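PDB 5WD9: Lem22, which is a Legionella pneumophila effector protein of undetermined biochemical activity, probably acting in the infected host cell by binding other proteins. Local coordinates for residues Q31-F34 against L35-H39; L77-K80 against C81-I85. One frame throughout, in Å; residues are numbered along the deposited sequence. Where two conformers were deposited one is given.

Interaction 1 of 2, residues Q31-F34 against L35-H39; sequences QLKF and LENAH
Leu35 meets Gln31 one helical turn back: its backbone N is hydrogen-bonded to Gln31 O at 3.0 Å, and its CD1 lies 3.8 Å from Gln31 CG, the two side chains running side by side in the same direction. Glu36 repeats the i to i+4 step on Leu32. Its N reaches Leu32 O, and its CG, standing beside the backbone N (chi1 -77°), rests against Leu32 CD1 at 3.8 Å. The bend at chi2 then sets the direction of the carboxylate, whose OE2 pairs with Arg82. Asn37 N is bonded to Lys33 O at 2.9 Å, and its side chain carries the polar contact. Lys33 NZ donates to Asn37 OD1 over 2.9 Å, but it comes from above the amide plane, 57° out of it, and so misses the lone-pair directions. Lys33 gets there by leaving the backbone with CG anti to N (chi1 -176°) and then folding at each later torsion, which brings its ammonium back over the Asn37 amide. The other end of that amide, ND2, is hydrogen-bonded to Gln18. Ala38 N makes the last of the four backbone bonds between the two segments, to Phe34 O at 3.1 Å. This part of helix 28-52 lies between two others: Leu32 packs on Cys81 and Ile85 of helix 58-87, whereas Phe34 touches Gln18 and Lys21, and Leu35 touches Ala22, on helix 4-24.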
ATOM      1  N   GLN A  31     -14.272  -1.226   2.953  1.00 11.28           N
ATOM      2  CA  GLN A  31     -12.997  -1.921   2.946  1.00  9.57           C
ATOM      3  C   GLN A  31     -12.285  -1.708   1.627  1.00  9.76           C
ATOM      4  O   GLN A  31     -11.087  -1.411   1.598  1.00 10.19           O
ATOM      5  CB  GLN A  31     -13.250  -3.410   3.161  1.00 13.40           C
ATOM      6  CG  GLN A  31     -11.985  -4.219   3.232  1.00 20.56           C
ATOM      7  CD  GLN A  31     -12.237  -5.700   3.374  1.00 28.69           C
ATOM      8  OE1 GLN A  31     -13.384  -6.147   3.447  1.00 26.26           O
ATOM      9  NE2 GLN A  31     -11.157  -6.477   3.411  1.00 30.15           N
ATOM     10  N   LEU A  32     -13.024  -1.825   0.520  1.00 11.04           N
ATOM     11  CA  LEU A  32     -12.419  -1.664  -0.791  1.00 11.32           C
ATOM     12  C   LEU A  32     -11.858  -0.268  -0.977  1.00  9.46           C
ATOM     13  O   LEU A  32     -10.776  -0.112  -1.548  1.00  9.40           O
ATOM     14  CB  LEU A  32     -13.421  -1.983  -1.899  1.00 13.75           C
ATOM     15  CG  LEU A  32     -12.790  -1.967  -3.300  1.00 12.50           C
ATOM     16  CD1 LEU A  32     -11.636  -2.961  -3.425  1.00 14.48           C
ATOM     17  CD2 LEU A  32     -13.847  -2.210  -4.372  1.00 15.71           C
ATOM     18  N   LYS A  33     -12.553   0.757  -0.484  1.00  9.50           N
ATOM     19  CA  LYS A  33     -12.053   2.108  -0.670  1.00  9.61           C
ATOM     20  C   LYS A  33     -10.708   2.289   0.024  1.00  9.20           C
ATOM     21  O   LYS A  33      -9.789   2.878  -0.548  1.00  8.67           O
ATOM     22  CB  LYS A  33     -13.068   3.126  -0.158  1.00 13.72           C
ATOM     23  CG  LYS A  33     -12.642   4.560  -0.422  1.00 25.96           C
ATOM     24  CD  LYS A  33     -12.974   4.980  -1.855  1.00 37.91           C
ATOM     25  CE  LYS A  33     -11.752   5.555  -2.576  1.00 38.72           C
ATOM     26  NZ  LYS A  33     -10.661   4.552  -2.770  1.00 32.16           N
ATOM     27  N   PHE A  34     -10.560   1.776   1.247  1.00  7.55           N
ATOM     28  CA  PHE A  34      -9.281   1.902   1.948  1.00  6.68           C
ATOM     29  C   PHE A  34      -8.185   1.120   1.235  1.00  6.09           C
ATOM     30  O   PHE A  34      -7.051   1.605   1.096  1.00  5.82           O
ATOM     31  CB  PHE A  34      -9.421   1.414   3.391  1.00  7.62           C
ATOM     32  CG  PHE A  34     -10.218   2.330   4.267  1.00 10.26           C
ATOM     33  CD1 PHE A  34      -9.818   3.648   4.464  1.00 10.96           C
ATOM     34  CD2 PHE A  34     -11.370   1.882   4.898  1.00 11.29           C
ATOM     35  CE1 PHE A  34     -10.546   4.499   5.269  1.00 13.51           C
ATOM     36  CE2 PHE A  34     -12.100   2.731   5.709  1.00 17.27           C
ATOM     37  CZ  PHE A  34     -11.682   4.037   5.896  1.00 15.25           C
ATOM     38  N   LEU A  35      -8.498  -0.098   0.788  1.00  6.60           N
ATOM     39  CA  LEU A  35      -7.501  -0.904   0.093  1.00  6.65           C
ATOM     40  C   LEU A  35      -7.105  -0.271  -1.230  1.00  6.63           C
ATOM     41  O   LEU A  35      -5.923  -0.278  -1.600  1.00  7.27           O
ATOM     42  CB  LEU A  35      -8.033  -2.325  -0.103  1.00  8.45           C
ATOM     43  CG  LEU A  35      -8.220  -3.090   1.213  1.00  7.93           C
ATOM     44  CD1 LEU A  35      -8.959  -4.392   0.942  1.00  9.31           C
ATOM     45  CD2 LEU A  35      -6.885  -3.366   1.877  1.00  9.86           C
ATOM     46  N   GLU A  36      -8.074   0.291  -1.956  1.00  7.29           N
ATOM     47  CA  GLU A  36      -7.745   0.953  -3.209  1.00  7.60           C
ATOM     48  C   GLU A  36      -6.925   2.204  -2.966  1.00  7.18           C
ATOM     49  O   GLU A  36      -6.068   2.539  -3.786  1.00  6.89           O
ATOM     50  CB  GLU A  36      -9.009   1.247  -4.017  1.00  9.63           C
ATOM     51  CG  GLU A  36      -9.587   0.007  -4.718  1.00 14.85           C
ATOM     52  CD  GLU A  36      -8.659  -0.646  -5.760  1.00 19.47           C
ATOM     53  OE1 GLU A  36      -7.563  -0.117  -6.064  1.00 19.57           O
ATOM     54  OE2 GLU A  36      -9.031  -1.721  -6.281  1.00 22.47           O
ATOM     55  N   ASN A  37      -7.161   2.908  -1.857  1.00  6.76           N
ATOM     56  CA  ASN A  37      -6.309   4.048  -1.521  1.00  7.01           C
ATOM     57  C   ASN A  37      -4.871   3.601  -1.327  1.00  6.17           C
ATOM     58  O   ASN A  37      -3.945   4.230  -1.847  1.00  5.57           O
ATOM     59  CB  ASN A  37      -6.793   4.722  -0.242  1.00  7.99           C
ATOM     60  CG  ASN A  37      -8.030   5.543  -0.435  1.00 10.58           C
ATOM     61  OD1 ASN A  37      -8.422   5.890  -1.553  1.00 12.78           O
ATOM     62  ND2 ASN A  37      -8.668   5.856   0.673  1.00 11.05           N
ATOM     63  N   ALA A  38      -4.663   2.519  -0.572  1.00  6.34           N
ATOM     64  CA  ALA A  38      -3.315   1.979  -0.414  1.00  5.78           C
ATOM     65  C   ALA A  38      -2.723   1.621  -1.766  1.00  6.53           C
ATOM     66  O   ALA A  38      -1.549   1.893  -2.037  1.00  6.26           O
ATOM     67  CB  ALA A  38      -3.337   0.742   0.484  1.00  5.59           C
ATOM     68  N   HIS A  39      -3.528   1.031  -2.640  1.00  5.75           N
ATOM     69  CA  HIS A  39      -3.056   0.637  -3.956  1.00  5.99           C
ATOM     70  C   HIS A  39      -2.641   1.849  -4.778  1.00  5.32           C
ATOM     71  O   HIS A  39      -1.564   1.862  -5.396  1.00  5.88           O
ATOM     72  CB  HIS A  39      -4.170  -0.132  -4.671  1.00  7.44           C
ATOM     73  CG  HIS A  39      -3.743  -0.734  -5.966  1.00  8.93           C
ATOM     74  ND1 HIS A  39      -3.590   0.001  -7.119  1.00 14.72           N
ATOM     75  CD2 HIS A  39      -3.392  -2.005  -6.280  1.00 15.37           C
ATOM     76  CE1 HIS A  39      -3.184  -0.796  -8.096  1.00 12.38           C
ATOM     77  NE2 HIS A  39      -3.056  -2.017  -7.609  1.00 15.71           N
TER

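Interaction 2 of 2, residues L77-K80 against C81-I85; sequences LKDK and CRDQI
Asp79 and Asp83 stand on successive turns of helix 58-87, a local i to i+4 contact on the surface of the last helix of a three-helix bundle. Four backbone bonds, none longer than 3.0 Å, define the turns, from Cys81 N to Leu77 O through Gln84 N to Lys80 O. Asp79 OD2 is 3.5 Å from Asp83 OD2, with the carboxylate planes turned 74° apart. Such a pair of like charges would be expected to repel. Water 1 lies to one side, 2.6 Å from Asp83 OD1 and 3.2 Å from Asp79 OD1, though it may not be able to donate to every acceptor around it. Asp79 CG is anti to its own N (chi1 -176°) whereas that of Asp83 lies beside N (chi1 -77°), a difference that swings the two carboxylates towards each other across the turn. Arg82 directs its guanidinium elsewhere, to Glu36, and its CG comes within 3.5 Å of Lys78 O. The opposite charge of Lys80 may offset part of the repulsion, although in one of its two conformers NZ is 5.1 Å from Asp83 OD2. In that conformer water 2 spans the gap, accepting from Lys80 NZ at 3.0 Å and donating to Asp83 OD2 at 2.6 Å.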
ATOM      1  N   LEU A  77      -5.661  -8.848   0.401  1.00  7.43           N
ATOM      2  CA  LEU A  77      -6.896  -8.316   0.962  1.00  8.21           C
ATOM      3  C   LEU A  77      -7.791  -7.727  -0.119  1.00  7.32           C
ATOM      4  O   LEU A  77      -9.014  -7.904  -0.086  1.00  7.90           O
ATOM      5  CB  LEU A  77      -6.602  -7.252   2.012  1.00  8.19           C
ATOM      6  CG  LEU A  77      -5.852  -7.725   3.252  1.00 10.14           C
ATOM      7  CD1 LEU A  77      -5.365  -6.523   4.037  1.00 10.80           C
ATOM      8  CD2 LEU A  77      -6.740  -8.574   4.124  1.00 13.38           C
ATOM      9  N   LYS A  78      -7.199  -6.992  -1.068  1.00  7.23           N
ATOM     10  CA  LYS A  78      -7.972  -6.377  -2.140  1.00  7.67           C
ATOM     11  C   LYS A  78      -8.635  -7.435  -2.998  1.00  7.02           C
ATOM     12  O   LYS A  78      -9.798  -7.294  -3.384  1.00  8.41           O
ATOM     13  CB  LYS A  78      -7.052  -5.487  -2.977  1.00  9.76           C
ATOM     14  CG  LYS A  78      -7.779  -4.584  -3.962  1.00 12.32           C
ATOM     15  CD  LYS A  78      -6.812  -3.594  -4.613  1.00 15.31           C
ATOM     16  CE  LYS A  78      -5.744  -4.316  -5.420  1.00 20.70           C
ATOM     17  NZ  LYS A  78      -6.272  -4.731  -6.754  1.00 23.16           N
ATOM     18  N   ASP A  79      -7.910  -8.510  -3.294  1.00  8.19           N
ATOM     19  CA  ASP A  79      -8.478  -9.561  -4.118  1.00  9.12           C
ATOM     20  C   ASP A  79      -9.649 -10.221  -3.408  1.00  9.12           C
ATOM     21  O   ASP A  79     -10.703 -10.451  -4.007  1.00 10.32           O
ATOM     22  CB  ASP A  79      -7.386 -10.577  -4.419  1.00  9.05           C
ATOM     23  CG  ASP A  79      -7.836 -11.651  -5.349  1.00 17.39           C
ATOM     24  OD1 ASP A  79      -8.104 -11.315  -6.522  1.00 18.47           O
ATOM     25  OD2 ASP A  79      -7.873 -12.821  -4.925  1.00 18.60           O
ATOM     26  N   LYS A  80      -9.484 -10.534  -2.122  1.00  9.67           N
ATOM     27  CA  LYS A  80     -10.575 -11.152  -1.377  0.60 11.07           C
ATOM     28  C   LYS A  80     -11.783 -10.228  -1.306  1.00 10.76           C
ATOM     29  O   LYS A  80     -12.928 -10.663  -1.489  1.00 11.69           O
ATOM     30  CB  LYS A  80     -10.099 -11.515   0.031  0.60 14.70           C
ATOM     31  CG  LYS A  80      -8.980 -12.542   0.066  0.60 20.71           C
ATOM     32  CD  LYS A  80      -9.507 -13.941  -0.137  0.60 28.50           C
ATOM     33  CE  LYS A  80      -8.468 -14.836  -0.781  0.60 30.30           C
ATOM     34  NZ  LYS A  80      -9.066 -16.140  -1.171  0.60 35.58           N
ATOM     35  N   CYS A  81     -11.553  -8.942  -1.042  1.00  9.78           N
ATOM     36  CA  CYS A  81     -12.645  -7.987  -0.981  1.00 11.57           C
ATOM     37  C   CYS A  81     -13.394  -7.907  -2.307  1.00 10.81           C
ATOM     38  O   CYS A  81     -14.623  -8.004  -2.345  1.00 11.39           O
ATOM     39  CB  CYS A  81     -12.066  -6.632  -0.610  1.00 10.24           C
ATOM     40  SG  CYS A  81     -13.308  -5.386  -0.341  1.00 13.10           S
ATOM     41  N   ARG A  82     -12.666  -7.729  -3.410  1.00 11.20           N
ATOM     42  CA  ARG A  82     -13.320  -7.614  -4.713  1.00 11.89           C
ATOM     43  C   ARG A  82     -14.046  -8.903  -5.084  1.00 12.33           C
ATOM     44  O   ARG A  82     -15.133  -8.860  -5.677  1.00 12.58           O
ATOM     45  CB  ARG A  82     -12.282  -7.260  -5.778  1.00 12.62           C
ATOM     46  CG  ARG A  82     -11.828  -5.821  -5.771  1.00 18.12           C
ATOM     47  CD  ARG A  82     -11.166  -5.463  -7.092  1.00 27.68           C
ATOM     48  NE  ARG A  82     -10.856  -4.037  -7.186  1.00 35.32           N
ATOM     49  CZ  ARG A  82     -11.727  -3.100  -7.551  1.00 38.31           C
ATOM     50  NH1 ARG A  82     -12.975  -3.427  -7.860  1.00 40.52           N
ATOM     51  NH2 ARG A  82     -11.349  -1.828  -7.604  1.00 40.88           N
ATOM     52  N   ASP A  83     -13.463 -10.056  -4.745  1.00 11.13           N
ATOM     53  CA  ASP A  83     -14.129 -11.334  -5.003  1.00 10.88           C
ATOM     54  C   ASP A  83     -15.463 -11.397  -4.283  1.00 11.82           C
ATOM     55  O   ASP A  83     -16.466 -11.843  -4.851  1.00 14.89           O
ATOM     56  CB  ASP A  83     -13.270 -12.497  -4.511  1.00 13.97           C
ATOM     57  CG  ASP A  83     -12.118 -12.823  -5.426  1.00 17.69           C
ATOM     58  OD1 ASP A  83     -12.052 -12.298  -6.553  1.00 17.20           O
ATOM     59  OD2 ASP A  83     -11.262 -13.607  -4.983  1.00 19.42           O
ATOM     60  N   GLN A  84     -15.488 -10.966  -3.020  1.00 15.90           N
ATOM     61  CA  GLN A  84     -16.714 -10.998  -2.232  1.00 16.58           C
ATOM     62  C   GLN A  84     -17.736 -10.018  -2.780  1.00 16.83           C
ATOM     63  O   GLN A  84     -18.930 -10.322  -2.822  1.00 17.59           O
ATOM     64  CB  GLN A  84     -16.382 -10.655  -0.783  1.00 17.73           C
ATOM     65  CG  GLN A  84     -15.714 -11.767  -0.013  1.00 25.21           C
ATOM     66  CD  GLN A  84     -15.859 -11.582   1.478  1.00 36.90           C
ATOM     67  OE1 GLN A  84     -15.246 -10.689   2.062  1.00 40.87           O
ATOM     68  NE2 GLN A  84     -16.688 -12.412   2.103  1.00 39.70           N
ATOM     69  N   ILE A  85     -17.290  -8.842  -3.215  1.00 16.22           N
ATOM     70  CA  ILE A  85     -18.208  -7.883  -3.821  1.00 16.42           C
ATOM     71  C   ILE A  85     -18.841  -8.477  -5.073  1.00 16.92           C
ATOM     72  O   ILE A  85     -20.060  -8.398  -5.276  1.00 17.58           O
ATOM     73  CB  ILE A  85     -17.475  -6.564  -4.116  1.00 15.62           C
ATOM     74  CG1 ILE A  85     -17.154  -5.849  -2.802  1.00 16.63           C
ATOM     75  CG2 ILE A  85     -18.316  -5.665  -5.021  1.00 18.95           C
ATOM     76  CD1 ILE A  85     -16.277  -4.619  -2.968  1.00 19.35           C
TER
HETATM   77  O   HOH W   1     -10.994 -10.038  -7.280  1.00 26.62           O
HETATM   78  O   HOH W   2     -11.240 -14.632  -2.626  1.00 22.38           O

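In the fold
Interaction 1 comes first along the chain, on helix 28-52, and interaction 2 follows on helix 58-87, the next helix. Their centres are about 11 Å apart, on the same side of the chain's centre, and the two meet directly. The polar link is the salt bridge from Arg82 NH2 to Glu36 OE2, 2.7 Å long. Around it, Lys78 CD packs at 3.3 Å from Glu36 OE2 and Lys78 CE at 3.4 Å from His39 CD2. Interaction 1 is partly buried, whereas interaction 2 is a surface contact farther from the centre. Two consecutive helices of this almost wholly helical chain are thus joined by a charged pair flanked by the packing of Lys78.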